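Local coordinates for GDP-perosamine synthase (PDB 3BN1), which catalyses the pyridoxal-phosphate-dependent transfer of an amino group from L-glutamate to GDP-4-keto-6-deoxy-D-mannose, giving GDP-perosamine for lipopolysaccharide O-antigen, at residues C179-F184 / G196-N201. Numbering follows the deposited sequence.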
ATOM      1  N   CYS A 179       3.584  -5.682 -19.659  1.00 10.35           N
ATOM      2  CA  CYS A 179       4.011  -5.837 -18.270  1.00  9.59           C
ATOM      3  C   CYS A 179       2.973  -6.752 -17.662  1.00  9.27           C
ATOM      4  O   CYS A 179       2.062  -7.241 -18.358  1.00  9.57           O
ATOM      5  CB  CYS A 179       4.085  -4.514 -17.494  1.00 14.62           C
ATOM      6  SG  CYS A 179       2.499  -3.603 -17.568  1.00 12.84           S
ATOM      7  N   ALA A 180       3.155  -7.104 -16.403  1.00  9.06           N
ATOM      8  CA  ALA A 180       2.150  -8.009 -15.805  1.00  5.59           C
ATOM      9  C   ALA A 180       2.258  -7.770 -14.322  1.00 12.69           C
ATOM     10  O   ALA A 180       3.302  -7.290 -13.848  1.00  7.35           O
ATOM     11  CB  ALA A 180       2.535  -9.461 -16.050  1.00 12.51           C
ATOM     12  N   THR A 181       1.231  -8.218 -13.591  1.00 14.05           N
ATOM     13  CA  THR A 181       1.251  -8.076 -12.134  1.00 14.77           C
ATOM     14  C   THR A 181       0.892  -9.402 -11.447  1.00  5.51           C
ATOM     15  O   THR A 181       0.257 -10.318 -12.017  1.00 10.81           O
ATOM     16  CB  THR A 181       0.323  -6.953 -11.661  1.00 10.21           C
ATOM     17  OG1 THR A 181      -0.992  -7.378 -11.965  1.00 11.43           O
ATOM     18  CG2 THR A 181       0.551  -5.679 -12.486  1.00  3.30           C
ATOM     19  N   PHE A 182       1.396  -9.491 -10.223  1.00 11.55           N
ATOM     20  CA  PHE A 182       1.171 -10.633  -9.374  1.00  8.12           C
ATOM     21  C   PHE A 182       0.816 -10.187  -7.973  1.00  7.51           C
ATOM     22  O   PHE A 182       1.177  -9.083  -7.520  1.00  9.48           O
ATOM     23  CB  PHE A 182       2.435 -11.480  -9.247  1.00 15.78           C
ATOM     24  CG  PHE A 182       2.903 -12.058 -10.536  1.00  9.45           C
ATOM     25  CD1 PHE A 182       3.736 -11.309 -11.390  1.00  7.52           C
ATOM     26  CD2 PHE A 182       2.535 -13.351 -10.887  1.00 10.23           C
ATOM     27  CE1 PHE A 182       4.139 -11.838 -12.624  1.00 12.54           C
ATOM     28  CE2 PHE A 182       3.049 -13.962 -12.021  1.00  5.95           C
ATOM     29  CZ  PHE A 182       3.831 -13.191 -12.927  1.00  9.00           C
ATOM     30  N   SER A 183       0.164 -11.108  -7.292  1.00  8.44           N
ATOM     31  CA  SER A 183      -0.282 -10.887  -5.917  1.00  5.47           C
ATOM     32  C   SER A 183       0.318 -11.940  -4.972  1.00 21.11           C
ATOM     33  O   SER A 183       0.291 -13.146  -5.254  1.00 13.62           O
ATOM     34  CB  SER A 183      -1.784 -11.083  -5.827  1.00  6.57           C
ATOM     35  OG  SER A 183      -2.165 -11.036  -4.452  1.00  9.19           O
ATOM     36  N   PHE A 184       0.813 -11.501  -3.820  1.00  9.25           N
ATOM     37  CA  PHE A 184       1.332 -12.438  -2.810  1.00  5.97           C
ATOM     38  C   PHE A 184       0.446 -12.257  -1.600  1.00  9.73           C
ATOM     39  O   PHE A 184       0.849 -12.488  -0.467  1.00 10.53           O
ATOM     40  CB  PHE A 184       2.770 -12.120  -2.488  1.00  8.21           C
ATOM     41  CG  PHE A 184       3.611 -11.938  -3.727  1.00  6.78           C
ATOM     42  CD1 PHE A 184       3.695 -12.968  -4.663  1.00  5.36           C
ATOM     43  CD2 PHE A 184       4.396 -10.786  -3.926  1.00  5.69           C
ATOM     44  CE1 PHE A 184       4.492 -12.827  -5.817  1.00 18.38           C
ATOM     45  CE2 PHE A 184       5.182 -10.624  -5.075  1.00 12.25           C
ATOM     46  CZ  PHE A 184       5.248 -11.664  -6.026  1.00 15.31           C
ATOM     47  N   GLY A 196       3.038  -7.645  -3.739  1.00 11.60           N
ATOM     48  CA  GLY A 196       2.678  -7.694  -5.160  1.00  6.38           C
ATOM     49  C   GLY A 196       3.984  -7.533  -5.987  1.00 10.51           C
ATOM     50  O   GLY A 196       5.068  -7.196  -5.481  1.00  8.41           O
ATOM     51  N   MET A 197       3.900  -7.724  -7.279  1.00  9.05           N
ATOM     52  CA  MET A 197       5.085  -7.500  -8.061  1.00  6.20           C
ATOM     53  C   MET A 197       4.645  -7.132  -9.477  1.00 32.01           C
ATOM     54  O   MET A 197       3.606  -7.599  -9.969  1.00  9.60           O
ATOM     55  CB  MET A 197       5.853  -8.828  -8.113  1.00  9.82           C
ATOM     56  CG  MET A 197       7.154  -8.785  -8.964  1.00  8.34           C
ATOM     57  SD  MET A 197       8.480  -8.200  -7.829  1.00 11.70           S
ATOM     58  CE  MET A 197       8.771  -9.488  -6.684  1.00  6.65           C
ATOM     59  N   ILE A 198       5.449  -6.309 -10.145  1.00  7.24           N
ATOM     60  CA  ILE A 198       5.226  -6.042 -11.584  1.00 22.66           C
ATOM     61  C   ILE A 198       6.422  -6.611 -12.353  1.00 19.61           C
ATOM     62  O   ILE A 198       7.578  -6.386 -11.940  1.00 14.37           O
ATOM     63  CB  ILE A 198       5.165  -4.518 -11.945  1.00 10.42           C
ATOM     64  CG1 ILE A 198       4.176  -3.804 -11.019  1.00 11.97           C
ATOM     65  CG2 ILE A 198       4.861  -4.285 -13.461  1.00 11.00           C
ATOM     66  CD1 ILE A 198       4.287  -2.303 -11.115  1.00 11.25           C
ATOM     67  N   THR A 199       6.160  -7.252 -13.501  1.00  9.08           N
ATOM     68  CA  THR A 199       7.224  -7.765 -14.344  1.00 17.33           C
ATOM     69  C   THR A 199       7.143  -7.112 -15.726  1.00  6.54           C
ATOM     70  O   THR A 199       6.071  -6.716 -16.183  1.00  9.55           O
ATOM     71  CB  THR A 199       7.211  -9.295 -14.469  1.00  8.11           C
ATOM     72  OG1 THR A 199       5.949  -9.704 -14.973  1.00 12.47           O
ATOM     73  CG2 THR A 199       7.486  -9.984 -13.139  1.00  9.35           C
ATOM     74  N   THR A 200       8.320  -6.847 -16.278  1.00 10.15           N
ATOM     75  CA  THR A 200       8.426  -6.227 -17.561  1.00  6.98           C
ATOM     76  C   THR A 200       9.793  -6.356 -18.187  1.00 15.50           C
ATOM     77  O   THR A 200      10.790  -6.563 -17.511  1.00  6.31           O
ATOM     78  CB  THR A 200       8.009  -4.748 -17.553  1.00 16.58           C
ATOM     79  OG1 THR A 200       7.856  -4.307 -18.910  1.00  9.81           O
ATOM     80  CG2 THR A 200       9.092  -3.846 -16.872  1.00  8.96           C
ATOM     81  N   ASN A 201       9.831  -6.292 -19.514  1.00 13.40           N
ATOM     82  CA  ASN A 201      11.136  -6.331 -20.159  1.00 26.61           C
ATOM     83  C   ASN A 201      11.597  -4.934 -20.552  1.00 17.01           C
ATOM     84  O   ASN A 201      12.779  -4.738 -20.718  1.00 13.39           O
ATOM     85  CB  ASN A 201      11.172  -7.285 -21.358  1.00 13.85           C
ATOM     86  CG  ASN A 201      11.297  -8.768 -20.925  1.00 10.01           C
ATOM     87  OD1 ASN A 201      12.203  -9.140 -20.175  1.00 15.71           O
ATOM     88  ND2 ASN A 201      10.345  -9.589 -21.347  1.00 15.80           N
TER
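Cys179 CB packs 3.9 Å from Thr200 CB and also touches the CG2 branch of Ile198, on the face packed against helices 62-72 and 203-213. Strands 179-183 and 196-200 run antiparallel here, within the mixed seven-stranded sheet of the aspartate aminotransferase fold. Ala180 forms a hydrogen-bonded pair with Thr199: its N donates to Thr199 O, and the straighter return bond, from Thr199 N to Ala180 O, spans 2.9 Å at 162°. Thr181 sits beside Ile198 in a non-hydrogen-bonded pair, its CA-H directed at Met197 O. That carbonyl also accepts from Phe182 N at 2.9 Å, the donor lying in the carbonyl plane. On the face toward helix 38-51, the Phe182 ring turns an edge to Thr199, with CE1 3.7 Å from OG1; this hydroxyl is hydrogen-bonded to Gly174 O. Ser183, opposite Gly196, lies on the face of Cys179 and Thr181; its OG is hydrogen-bonded both to OP1 of the pyridoxal phosphate carried by modified Lys188 and to Phe185 N, which brings this last pair of the register to the cofactor site. Beyond the strand, Phe184 turns back toward 196-201, with CD2 3.4 Å from Gly196 N. Met197 meets this ring obliquely, its CB 3.6 Å from Phe184 CZ, and bends at chi2 and chi3 (87° and 70°) bring CE back to 4.1 Å from Phe184 CE2.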